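Local coordinates for protein MAU2 chromatid cohesion factor homolog (Saccharomyces cerevisiae, PDB 4XDN) that forms a complex with Scc2 that is required for cohesin to associate with chromosomes, and so takes part in sister chromatid cohesion, at residues A[30-35]-A[67-72]; A[37-42]-A[63-68]; A[57-62]-A[367-372]; A[89-94]-A[106-111]. All coordinates share one frame; numbering follows the deposited sequence.

Contact 1: residues A[30-35]-A[67-72]; sequences SQVYHL and IQMFQL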
# COMPACT_ATOMS: atom_id res chain seq x y z
N SER A 30 -44.64 -9.43 -9.65
CA SER A 30 -44.09 -8.40 -8.77
C SER A 30 -43.80 -8.96 -7.38
O SER A 30 -42.86 -8.54 -6.72
CB SER A 30 -45.05 -7.21 -8.67
OG SER A 30 -46.29 -7.60 -8.11
N GLN A 31 -44.61 -9.92 -6.94
CA GLN A 31 -44.42 -10.54 -5.63
C GLN A 31 -43.15 -11.38 -5.61
O GLN A 31 -42.42 -11.38 -4.62
CB GLN A 31 -45.64 -11.39 -5.26
CG GLN A 31 -46.81 -10.56 -4.72
CD GLN A 31 -48.12 -11.32 -4.70
OE1 GLN A 31 -48.24 -12.39 -5.31
NE2 GLN A 31 -49.11 -10.77 -4.01
N VAL A 32 -42.88 -12.09 -6.70
CA VAL A 32 -41.66 -12.88 -6.82
C VAL A 32 -40.45 -11.97 -6.84
O VAL A 32 -39.43 -12.25 -6.20
CB VAL A 32 -41.67 -13.76 -8.08
CG1 VAL A 32 -40.33 -14.47 -8.27
CG2 VAL A 32 -42.80 -14.77 -8.02
N TYR A 33 -40.57 -10.87 -7.59
CA TYR A 33 -39.49 -9.89 -7.71
C TYR A 33 -39.17 -9.26 -6.36
O TYR A 33 -38.00 -9.14 -5.99
CB TYR A 33 -39.87 -8.81 -8.72
CG TYR A 33 -38.87 -7.69 -8.83
CD1 TYR A 33 -37.58 -7.93 -9.29
CD2 TYR A 33 -39.21 -6.39 -8.48
CE1 TYR A 33 -36.65 -6.91 -9.40
CE2 TYR A 33 -38.29 -5.36 -8.59
CZ TYR A 33 -37.01 -5.62 -9.04
OH TYR A 33 -36.10 -4.60 -9.15
N HIS A 34 -40.20 -8.88 -5.62
CA HIS A 34 -40.01 -8.25 -4.32
C HIS A 34 -39.49 -9.23 -3.28
O HIS A 34 -38.77 -8.84 -2.36
CB HIS A 34 -41.32 -7.62 -3.83
CG HIS A 34 -41.77 -6.45 -4.65
ND1 HIS A 34 -40.93 -5.80 -5.54
CD2 HIS A 34 -42.97 -5.82 -4.74
CE1 HIS A 34 -41.59 -4.82 -6.13
NE2 HIS A 34 -42.83 -4.81 -5.66
N LEU A 35 -39.84 -10.50 -3.42
CA LEU A 35 -39.31 -11.54 -2.54
C LEU A 35 -37.81 -11.71 -2.75
O LEU A 35 -37.05 -11.83 -1.79
CB LEU A 35 -40.03 -12.87 -2.75
CG LEU A 35 -41.39 -13.03 -2.07
CD1 LEU A 35 -42.10 -14.26 -2.59
CD2 LEU A 35 -41.23 -13.10 -0.56
N ILE A 67 -31.37 -15.43 -5.37
CA ILE A 67 -30.89 -15.77 -6.70
C ILE A 67 -31.88 -16.69 -7.42
O ILE A 67 -32.18 -16.49 -8.59
CB ILE A 67 -29.50 -16.45 -6.64
CG1 ILE A 67 -28.46 -15.44 -6.16
CG2 ILE A 67 -29.09 -16.99 -8.01
CD1 ILE A 67 -27.16 -16.08 -5.70
N GLN A 68 -32.38 -17.69 -6.70
CA GLN A 68 -33.29 -18.66 -7.30
C GLN A 68 -34.61 -18.00 -7.70
O GLN A 68 -35.21 -18.37 -8.71
CB GLN A 68 -33.56 -19.81 -6.32
CG GLN A 68 -32.30 -20.57 -5.91
CD GLN A 68 -32.25 -22.02 -6.37
OE1 GLN A 68 -33.19 -22.53 -6.98
NE2 GLN A 68 -31.14 -22.69 -6.07
N MET A 69 -35.04 -17.01 -6.92
CA MET A 69 -36.26 -16.27 -7.24
C MET A 69 -36.04 -15.41 -8.49
O MET A 69 -36.93 -15.29 -9.33
CB MET A 69 -36.69 -15.41 -6.05
CG MET A 69 -37.13 -16.22 -4.83
SD MET A 69 -38.74 -17.01 -5.00
CE MET A 69 -39.80 -15.74 -4.33
N PHE A 70 -34.86 -14.81 -8.60
CA PHE A 70 -34.49 -14.07 -9.80
C PHE A 70 -34.47 -14.99 -11.02
O PHE A 70 -35.00 -14.64 -12.08
CB PHE A 70 -33.12 -13.40 -9.65
CG PHE A 70 -33.14 -12.12 -8.86
CD1 PHE A 70 -34.08 -11.13 -9.13
CD2 PHE A 70 -32.21 -11.89 -7.86
CE1 PHE A 70 -34.10 -9.95 -8.41
CE2 PHE A 70 -32.22 -10.71 -7.13
CZ PHE A 70 -33.16 -9.74 -7.41
N GLN A 71 -33.85 -16.15 -10.87
CA GLN A 71 -33.76 -17.13 -11.95
C GLN A 71 -35.16 -17.58 -12.36
O GLN A 71 -35.42 -17.86 -13.53
CB GLN A 71 -32.92 -18.33 -11.52
CG GLN A 71 -31.44 -18.02 -11.43
CD GLN A 71 -30.61 -19.19 -10.94
OE1 GLN A 71 -31.05 -19.98 -10.11
NE2 GLN A 71 -29.40 -19.31 -11.47
N LEU A 72 -36.05 -17.63 -11.38
CA LEU A 72 -37.44 -18.00 -11.60
C LEU A 72 -38.08 -17.04 -12.60
O LEU A 72 -38.80 -17.46 -13.50
CB LEU A 72 -38.20 -17.99 -10.28
CG LEU A 72 -39.29 -19.03 -10.02
CD1 LEU A 72 -38.82 -20.45 -10.29
CD2 LEU A 72 -39.75 -18.88 -8.58
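An antiparallel helical hairpin, of the kind from which TPR-like superhelices are built, brings Val32, Tyr33 and Leu35 of helix 29-45 against Met69, Phe70 and Leu72 of helix 53-76. The two segment axes pass 8.8 Å apart with their N-to-C directions at 152°. Met69 is the long, flexible filler. It leaves its helix toward the other, then bends at chi2 and again at chi3 (-91°), which carries its methyl CE round to Leu35. The modelled gap of 3.2 Å between Met69 CE and Leu35 CD1 is tighter than usual for carbons, so its exact size is doubtful. Val32 suits the nearest backbone approach because it is short and branched: with CG1 anti to the backbone N (chi1 174°), that methyl lies 3.7 Å from Met69 O and 4.5 Å from Leu72 CD2. The chain of another protein, probably Scc2, also packs on Val32, Tyr33 and Leu35. Beside this aliphatic cluster, on the side of helix 81-98, sits an aromatic pair. Tyr33 packs its CD1-CE1 side on Phe70 while its hydroxyl bonds to Glu90 of helix 81-98, and the two rings cross at a slant, Tyr33 CE1 meeting the edge of the Phe70 ring 4.1 Å from Phe70 CE1.

Contact 2: residues A[37-42]-A[63-68]; sequences QEYRDH and MNMSIQ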
# COMPACT_ATOMS: atom_id res chain seq x y z
N GLN A 37 -35.86 -9.48 -3.74
CA GLN A 37 -35.27 -8.29 -3.14
C GLN A 37 -35.27 -8.39 -1.61
O GLN A 37 -34.29 -8.00 -0.97
CB GLN A 37 -36.02 -7.04 -3.59
CG GLN A 37 -35.80 -6.68 -5.05
CD GLN A 37 -36.40 -5.33 -5.42
OE1 GLN A 37 -37.48 -4.97 -4.95
NE2 GLN A 37 -35.70 -4.59 -6.27
N GLU A 38 -36.36 -8.90 -1.04
CA GLU A 38 -36.47 -8.99 0.41
C GLU A 38 -35.42 -9.94 0.98
O GLU A 38 -34.76 -9.62 1.96
CB GLU A 38 -37.87 -9.45 0.83
CG GLU A 38 -38.01 -9.71 2.33
CD GLU A 38 -39.44 -9.92 2.79
OE1 GLU A 38 -40.29 -10.29 1.95
OE2 GLU A 38 -39.71 -9.72 3.99
N TYR A 39 -35.28 -11.11 0.36
CA TYR A 39 -34.29 -12.10 0.79
C TYR A 39 -32.88 -11.50 0.76
O TYR A 39 -32.08 -11.71 1.67
CB TYR A 39 -34.36 -13.35 -0.08
CG TYR A 39 -35.57 -14.22 0.16
CD1 TYR A 39 -35.95 -14.59 1.44
CD2 TYR A 39 -36.34 -14.68 -0.91
CE1 TYR A 39 -37.05 -15.39 1.66
CE2 TYR A 39 -37.45 -15.48 -0.69
CZ TYR A 39 -37.80 -15.83 0.59
OH TYR A 39 -38.90 -16.63 0.80
N ARG A 40 -32.59 -10.77 -0.31
CA ARG A 40 -31.28 -10.13 -0.47
C ARG A 40 -31.07 -9.05 0.58
O ARG A 40 -30.07 -9.06 1.30
CB ARG A 40 -31.16 -9.53 -1.87
CG ARG A 40 -29.86 -8.76 -2.13
CD ARG A 40 -30.00 -7.84 -3.33
NE ARG A 40 -31.06 -6.86 -3.14
CZ ARG A 40 -31.73 -6.26 -4.12
NH1 ARG A 40 -31.44 -6.52 -5.39
NH2 ARG A 40 -32.68 -5.38 -3.83
N ASP A 41 -32.02 -8.12 0.66
CA ASP A 41 -31.87 -6.96 1.54
C ASP A 41 -31.86 -7.36 3.01
O ASP A 41 -31.31 -6.65 3.85
CB ASP A 41 -33.00 -5.95 1.28
CG ASP A 41 -32.95 -5.38 -0.13
OD1 ASP A 41 -31.88 -5.45 -0.77
OD2 ASP A 41 -33.98 -4.84 -0.59
N HIS A 42 -32.47 -8.50 3.32
CA HIS A 42 -32.47 -9.00 4.69
C HIS A 42 -31.13 -9.65 5.02
O HIS A 42 -30.68 -9.60 6.17
CB HIS A 42 -33.60 -10.00 4.90
CG HIS A 42 -33.86 -10.31 6.34
ND1 HIS A 42 -34.49 -9.43 7.19
CD2 HIS A 42 -33.55 -11.40 7.09
CE1 HIS A 42 -34.57 -9.96 8.39
NE2 HIS A 42 -34.00 -11.15 8.36
N MET A 63 -29.37 -15.57 0.35
CA MET A 63 -28.84 -15.20 -0.95
C MET A 63 -29.20 -16.24 -2.00
O MET A 63 -29.49 -15.91 -3.15
CB MET A 63 -27.32 -15.03 -0.89
CG MET A 63 -26.86 -13.80 -0.13
SD MET A 63 -27.55 -12.27 -0.79
CE MET A 63 -26.64 -11.05 0.17
N ASN A 64 -29.17 -17.51 -1.60
CA ASN A 64 -29.55 -18.60 -2.48
C ASN A 64 -30.99 -18.42 -2.95
O ASN A 64 -31.27 -18.47 -4.15
CB ASN A 64 -29.38 -19.94 -1.76
CG ASN A 64 -29.46 -21.12 -2.71
OD1 ASN A 64 -28.96 -21.06 -3.83
ND2 ASN A 64 -30.08 -22.20 -2.25
N MET A 65 -31.89 -18.20 -2.00
CA MET A 65 -33.29 -17.97 -2.32
C MET A 65 -33.46 -16.76 -3.23
O MET A 65 -34.22 -16.82 -4.20
CB MET A 65 -34.11 -17.78 -1.04
CG MET A 65 -34.52 -19.08 -0.38
SD MET A 65 -35.63 -20.08 -1.39
CE MET A 65 -37.06 -19.01 -1.47
N SER A 66 -32.77 -15.67 -2.92
CA SER A 66 -32.87 -14.46 -3.73
C SER A 66 -32.49 -14.75 -5.18
O SER A 66 -33.20 -14.35 -6.11
CB SER A 66 -31.98 -13.36 -3.17
OG SER A 66 -31.97 -12.23 -4.03
N ILE A 67 -31.37 -15.43 -5.37
CA ILE A 67 -30.89 -15.77 -6.70
C ILE A 67 -31.88 -16.69 -7.42
O ILE A 67 -32.18 -16.49 -8.59
CB ILE A 67 -29.50 -16.45 -6.64
CG1 ILE A 67 -28.46 -15.44 -6.16
CG2 ILE A 67 -29.09 -16.99 -8.01
CD1 ILE A 67 -27.16 -16.08 -5.70
N GLN A 68 -32.38 -17.69 -6.70
CA GLN A 68 -33.29 -18.66 -7.30
C GLN A 68 -34.61 -18.00 -7.70
O GLN A 68 -35.21 -18.37 -8.71
CB GLN A 68 -33.56 -19.81 -6.32
CG GLN A 68 -32.30 -20.57 -5.91
CD GLN A 68 -32.25 -22.02 -6.37
OE1 GLN A 68 -33.19 -22.53 -6.98
NE2 GLN A 68 -31.14 -22.69 -6.07
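Near the middle of the antiparallel pair formed by helices 29-45 and 53-76, Tyr39 and Arg40 close over Met63, Met65 and Ser66. Tyr39 offers one ring face to Met65, whose CB sits 4.0 Å from the Tyr39 ring centroid in a CH-pi contact. Beyond CB the methionine folds back, bent at chi2 and chi3 (-64°), and its CE comes to 3.6 Å from Tyr39 CE2; SD lies oblique to the ring in a Met-aromatic contact. The tyrosine thus has an apolar flank, while its hydroxyl bonds to the backbone of another protein's chain. Serine is small enough for the tightest place: the CA atoms of Tyr39 and Ser66 are only 5.3 Å apart. Ser66 OG lies 3.6 Å from Arg40 CB, and it is satisfied by a hydrogen bond to Ala36 O on the facing helix. Arg40 uses its aliphatic part here, CG lying 4.4 Å from Met63 SD. Its guanidinium turns away and grips Asp41 OD1 side-on through NE (2.9 Å) and NH2, leaving NH1 for a salt bridge to Glu90. With a serine at the nearest backbone approach the segment axes come within 7.8 Å, a close antiparallel helix pair of the sort seen in TPR-like helical arrays.

Contact 3: residues A[57-62]-A[367-372]; sequences KQYYGL and VSMNEL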
# COMPACT_ATOMS: atom_id res chain seq x y z
N LYS A 57 -24.66 -20.08 7.13
CA LYS A 57 -25.61 -20.89 6.37
C LYS A 57 -26.90 -20.12 6.13
O LYS A 57 -27.48 -20.18 5.05
CB LYS A 57 -25.91 -22.19 7.10
CG LYS A 57 -24.77 -23.20 7.07
CD LYS A 57 -25.10 -24.45 7.86
CE LYS A 57 -26.19 -25.27 7.16
NZ LYS A 57 -26.49 -26.53 7.92
N GLN A 58 -27.34 -19.38 7.15
CA GLN A 58 -28.55 -18.58 7.04
C GLN A 58 -28.36 -17.42 6.08
O GLN A 58 -29.24 -17.11 5.28
CB GLN A 58 -28.98 -18.07 8.41
CG GLN A 58 -29.30 -19.16 9.41
CD GLN A 58 -30.60 -18.92 10.14
OE1 GLN A 58 -31.66 -18.81 9.52
NE2 GLN A 58 -30.53 -18.83 11.46
N TYR A 59 -27.21 -16.76 6.18
CA TYR A 59 -26.90 -15.63 5.31
C TYR A 59 -26.93 -16.06 3.85
O TYR A 59 -27.56 -15.41 3.01
CB TYR A 59 -25.54 -15.03 5.65
CG TYR A 59 -25.08 -13.99 4.65
CD1 TYR A 59 -25.47 -12.67 4.76
CD2 TYR A 59 -24.25 -14.34 3.59
CE1 TYR A 59 -25.05 -11.72 3.85
CE2 TYR A 59 -23.82 -13.40 2.67
CZ TYR A 59 -24.23 -12.09 2.80
OH TYR A 59 -23.80 -11.15 1.89
N TYR A 60 -26.24 -17.15 3.54
CA TYR A 60 -26.17 -17.64 2.17
C TYR A 60 -27.45 -18.38 1.79
O TYR A 60 -27.75 -18.53 0.61
CB TYR A 60 -24.94 -18.53 1.99
CG TYR A 60 -23.66 -17.76 1.76
CD1 TYR A 60 -23.63 -16.67 0.90
CD2 TYR A 60 -22.48 -18.12 2.40
CE1 TYR A 60 -22.47 -15.96 0.68
CE2 TYR A 60 -21.31 -17.41 2.18
CZ TYR A 60 -21.31 -16.33 1.32
OH TYR A 60 -20.16 -15.62 1.09
N GLY A 61 -28.19 -18.85 2.79
CA GLY A 61 -29.50 -19.42 2.55
C GLY A 61 -30.41 -18.37 1.95
O GLY A 61 -31.17 -18.65 1.02
N LEU A 62 -30.33 -17.16 2.48
CA LEU A 62 -31.11 -16.04 1.98
C LEU A 62 -30.68 -15.65 0.57
O LEU A 62 -31.52 -15.43 -0.30
CB LEU A 62 -31.00 -14.84 2.92
CG LEU A 62 -31.63 -15.02 4.30
CD1 LEU A 62 -31.14 -13.95 5.25
CD2 LEU A 62 -33.15 -14.98 4.20
N VAL A 367 -24.60 -3.89 2.33
CA VAL A 367 -23.51 -4.42 1.52
C VAL A 367 -23.28 -5.88 1.84
O VAL A 367 -23.66 -6.36 2.91
CB VAL A 367 -22.21 -3.63 1.75
CG1 VAL A 367 -22.35 -2.22 1.21
CG2 VAL A 367 -21.85 -3.61 3.24
N SER A 368 -22.65 -6.59 0.91
CA SER A 368 -22.36 -8.00 1.09
C SER A 368 -21.56 -8.24 2.36
O SER A 368 -20.74 -7.41 2.76
CB SER A 368 -21.60 -8.54 -0.11
OG SER A 368 -21.33 -9.92 0.04
N MET A 369 -21.82 -9.37 3.01
CA MET A 369 -20.98 -9.82 4.10
C MET A 369 -19.53 -9.85 3.64
O MET A 369 -18.62 -9.54 4.40
CB MET A 369 -21.42 -11.21 4.57
CG MET A 369 -20.52 -11.85 5.63
SD MET A 369 -20.73 -13.64 5.69
CE MET A 369 -19.98 -14.12 4.13
N ASN A 370 -19.33 -10.21 2.38
CA ASN A 370 -17.99 -10.34 1.82
C ASN A 370 -17.29 -8.99 1.65
O ASN A 370 -16.06 -8.92 1.66
CB ASN A 370 -18.05 -11.08 0.49
CG ASN A 370 -18.54 -12.51 0.64
OD1 ASN A 370 -17.86 -13.35 1.23
ND2 ASN A 370 -19.73 -12.79 0.11
N GLU A 371 -18.07 -7.92 1.51
CA GLU A 371 -17.51 -6.58 1.51
C GLU A 371 -17.01 -6.24 2.91
O GLU A 371 -15.91 -5.70 3.07
CB GLU A 371 -18.54 -5.55 1.04
CG GLU A 371 -18.10 -4.09 1.20
CD GLU A 371 -16.80 -3.78 0.49
OE1 GLU A 371 -16.49 -4.43 -0.53
OE2 GLU A 371 -16.07 -2.88 0.96
N LEU A 372 -17.82 -6.55 3.92
CA LEU A 372 -17.41 -6.32 5.30
C LEU A 372 -16.21 -7.19 5.63
O LEU A 372 -15.33 -6.78 6.39
CB LEU A 372 -18.56 -6.63 6.26
CG LEU A 372 -19.88 -5.88 6.02
CD1 LEU A 372 -20.87 -6.20 7.14
CD2 LEU A 372 -19.68 -4.38 5.91
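Tyr59 and Met369 form the dense half of this contact. A chi1 of 171° swings the Tyr59 ring beside its carbonyl carbon and out across the gap, where its OH accepts a hydrogen bond from Met369 N at 2.9 Å, nearly straight at 166°. The same methionine then lies over one face of the ring: Met369 CB makes a CH-pi contact, and SD stands 4.4 Å from the Tyr59 ring centroid and 20° off the ring normal, a Met-aromatic contact. A flat aromatic with a polar end suits the place, since it packs the methionine chain and also satisfies a backbone N-H. That N-H belongs to the first turn of helix 369-398, whose N-cap is Ser368: its OG accepts from Asn370 N at 3.1 Å, the capping bond. The side chain of Glu98 on helix 81-98 bonds to both Tyr59 OH and Ser368 OG, and a carboxylate at a helix N-terminus would probably be stabilised by the helix dipole. The other half is looser and less covered. Here partly exposed Asn370 sends ND2 to Tyr60 OH at 3.0 Å, the hydroxyl lying in the amide plane, while Tyr60 OH also bonds to the backbone of another protein's chain, and a basic side chain of that chain packs on Asn370. Tyr60 is tied back to the dense half in two ways. Bent at chi3, Met369 brings its CE to 3.8 Å from Tyr60 CZ, and Tyr59 CD2 rests 3.6 Å above the plane of the Tyr60 ring, offset toward the rim.

Contact 4: residues A[89-94]-A[106-111]; sequences FEMVEL and ELYISS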
# COMPACT_ATOMS: atom_id res chain seq x y z
N PHE A 89 -29.26 -7.87 -13.90
CA PHE A 89 -28.23 -7.09 -13.21
C PHE A 89 -28.24 -7.34 -11.70
O PHE A 89 -27.19 -7.57 -11.10
CB PHE A 89 -28.40 -5.60 -13.50
CG PHE A 89 -28.08 -5.19 -14.92
CD1 PHE A 89 -27.20 -5.93 -15.70
CD2 PHE A 89 -28.64 -4.05 -15.47
CE1 PHE A 89 -26.91 -5.55 -17.00
CE2 PHE A 89 -28.35 -3.67 -16.76
CZ PHE A 89 -27.48 -4.42 -17.53
N GLU A 90 -29.42 -7.30 -11.09
CA GLU A 90 -29.54 -7.54 -9.66
C GLU A 90 -29.09 -8.96 -9.31
O GLU A 90 -28.36 -9.17 -8.34
CB GLU A 90 -30.97 -7.32 -9.18
CG GLU A 90 -31.40 -5.87 -9.16
CD GLU A 90 -32.82 -5.70 -8.67
OE1 GLU A 90 -33.10 -6.06 -7.51
OE2 GLU A 90 -33.66 -5.21 -9.45
N MET A 91 -29.53 -9.92 -10.11
CA MET A 91 -29.15 -11.31 -9.91
C MET A 91 -27.64 -11.51 -10.05
O MET A 91 -27.00 -12.10 -9.18
CB MET A 91 -29.87 -12.21 -10.91
CG MET A 91 -29.35 -13.63 -10.94
SD MET A 91 -30.20 -14.69 -12.12
CE MET A 91 -29.05 -16.05 -12.15
N VAL A 92 -27.09 -11.04 -11.17
CA VAL A 92 -25.67 -11.22 -11.46
C VAL A 92 -24.82 -10.51 -10.43
O VAL A 92 -23.72 -10.96 -10.10
CB VAL A 92 -25.33 -10.70 -12.88
CG1 VAL A 92 -23.83 -10.51 -13.06
CG2 VAL A 92 -25.86 -11.67 -13.93
N GLU A 93 -25.32 -9.39 -9.91
CA GLU A 93 -24.64 -8.66 -8.85
C GLU A 93 -24.37 -9.59 -7.67
O GLU A 93 -23.31 -9.51 -7.04
CB GLU A 93 -25.48 -7.46 -8.40
CG GLU A 93 -24.78 -6.51 -7.45
CD GLU A 93 -23.85 -5.54 -8.15
OE1 GLU A 93 -23.34 -4.62 -7.47
OE2 GLU A 93 -23.63 -5.68 -9.37
N LEU A 94 -25.32 -10.48 -7.40
CA LEU A 94 -25.19 -11.42 -6.29
C LEU A 94 -24.24 -12.57 -6.65
O LEU A 94 -23.47 -13.02 -5.81
CB LEU A 94 -26.55 -11.98 -5.89
CG LEU A 94 -27.60 -10.96 -5.45
CD1 LEU A 94 -28.87 -11.67 -4.99
CD2 LEU A 94 -27.08 -10.05 -4.35
N GLU A 106 -21.30 -14.56 -16.43
CA GLU A 106 -20.88 -14.08 -17.74
C GLU A 106 -21.85 -14.52 -18.84
O GLU A 106 -22.10 -13.77 -19.78
CB GLU A 106 -19.47 -14.60 -18.06
CG GLU A 106 -18.87 -14.01 -19.33
CD GLU A 106 -17.40 -14.38 -19.50
OE1 GLU A 106 -16.92 -15.28 -18.78
OE2 GLU A 106 -16.73 -13.75 -20.34
N LEU A 107 -22.41 -15.72 -18.70
CA LEU A 107 -23.38 -16.22 -19.67
C LEU A 107 -24.66 -15.40 -19.65
O LEU A 107 -25.25 -15.12 -20.69
CB LEU A 107 -23.70 -17.69 -19.41
CG LEU A 107 -22.67 -18.73 -19.87
CD1 LEU A 107 -23.11 -20.12 -19.47
CD2 LEU A 107 -22.44 -18.67 -21.38
N TYR A 108 -25.09 -15.01 -18.45
CA TYR A 108 -26.30 -14.21 -18.30
C TYR A 108 -26.13 -12.83 -18.93
O TYR A 108 -27.01 -12.36 -19.64
CB TYR A 108 -26.68 -14.08 -16.83
CG TYR A 108 -27.39 -15.28 -16.27
CD1 TYR A 108 -28.63 -15.68 -16.77
CD2 TYR A 108 -26.84 -16.02 -15.23
CE1 TYR A 108 -29.29 -16.77 -16.26
CE2 TYR A 108 -27.50 -17.12 -14.72
CZ TYR A 108 -28.72 -17.49 -15.23
OH TYR A 108 -29.37 -18.58 -14.72
N ILE A 109 -24.99 -12.20 -18.66
CA ILE A 109 -24.73 -10.86 -19.19
C ILE A 109 -24.54 -10.90 -20.70
O ILE A 109 -25.04 -10.04 -21.42
CB ILE A 109 -23.49 -10.22 -18.53
CG1 ILE A 109 -23.68 -10.15 -17.01
CG2 ILE A 109 -23.23 -8.83 -19.09
CD1 ILE A 109 -24.88 -9.32 -16.56
N SER A 110 -23.80 -11.90 -21.18
CA SER A 110 -23.59 -12.07 -22.61
C SER A 110 -24.91 -12.27 -23.33
O SER A 110 -25.15 -11.69 -24.39
CB SER A 110 -22.66 -13.25 -22.89
OG SER A 110 -21.36 -12.99 -22.38
N SER A 111 -25.77 -13.10 -22.75
CA SER A 111 -27.10 -13.34 -23.30
C SER A 111 -27.91 -12.05 -23.31
O SER A 111 -28.55 -11.72 -24.31
CB SER A 111 -27.84 -14.41 -22.49
OG SER A 111 -27.24 -15.68 -22.67
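A chi1 of 169°, trans to the amide nitrogen, and two further near-trans torsions make Met91 a straight arm that lays its sulfur over one face of Tyr108. SD stands 4.5 Å from the Tyr108 ring centroid and 14° off the ring normal, a Met-aromatic contact; the modelled closeness of CE to the ring is doubtful. Ile109, the next residue, takes a different first torsion: chi1 of -58° sets CG1 beside its backbone N, and a bend at chi2 then brings CD1 between two partners, 3.7 Å from Val92 CG2 and 4.2 Å from Phe89 CD1, at the edge of the phenylalanine ring. Val92 serves both Ile109 and Tyr108 through its branched CB, since CG2 also meets Tyr108 CB at 3.9 Å. These groups join helix 81-98 to helix 102-119, the next in the chain, as an antiparallel pair with segment axes 10.2 Å apart, a spacing that leaves room for full-sized side chains. Farther out, Phe89 makes a cation-pi contact with Arg131 of helix 126-144, and Tyr108 OH a weak hydrogen bond with Gln71. Cohesion across the segments comes from dispersion and the sulfur-ring contact, so here the fit of side-chain shapes probably matters more than any directional polar bond.

How the contacts relate
Contacts 1 and 2 are successive parts of one interface between helices 29-45 and 53-76, their centres about 8 Å apart, with Met69 CG packed 4.2 Å from Tyr39 CE2. Contact 3 continues along helix 53-76, its centre about 10 Å from that of contact 2, and brings in a helix some 300 residues later; Leu62 O lies 3.5 Å from Tyr39 CB. Contact 4 adds the following helices. Its Glu90 ties the layers together: OE2 lies 2.5 Å from Tyr33 OH of contact 1, and OE1 makes a 2.7 Å salt bridge to Arg40 NH1 of contact 2. The chain of another protein, probably Scc2, reaches residues of all four contacts.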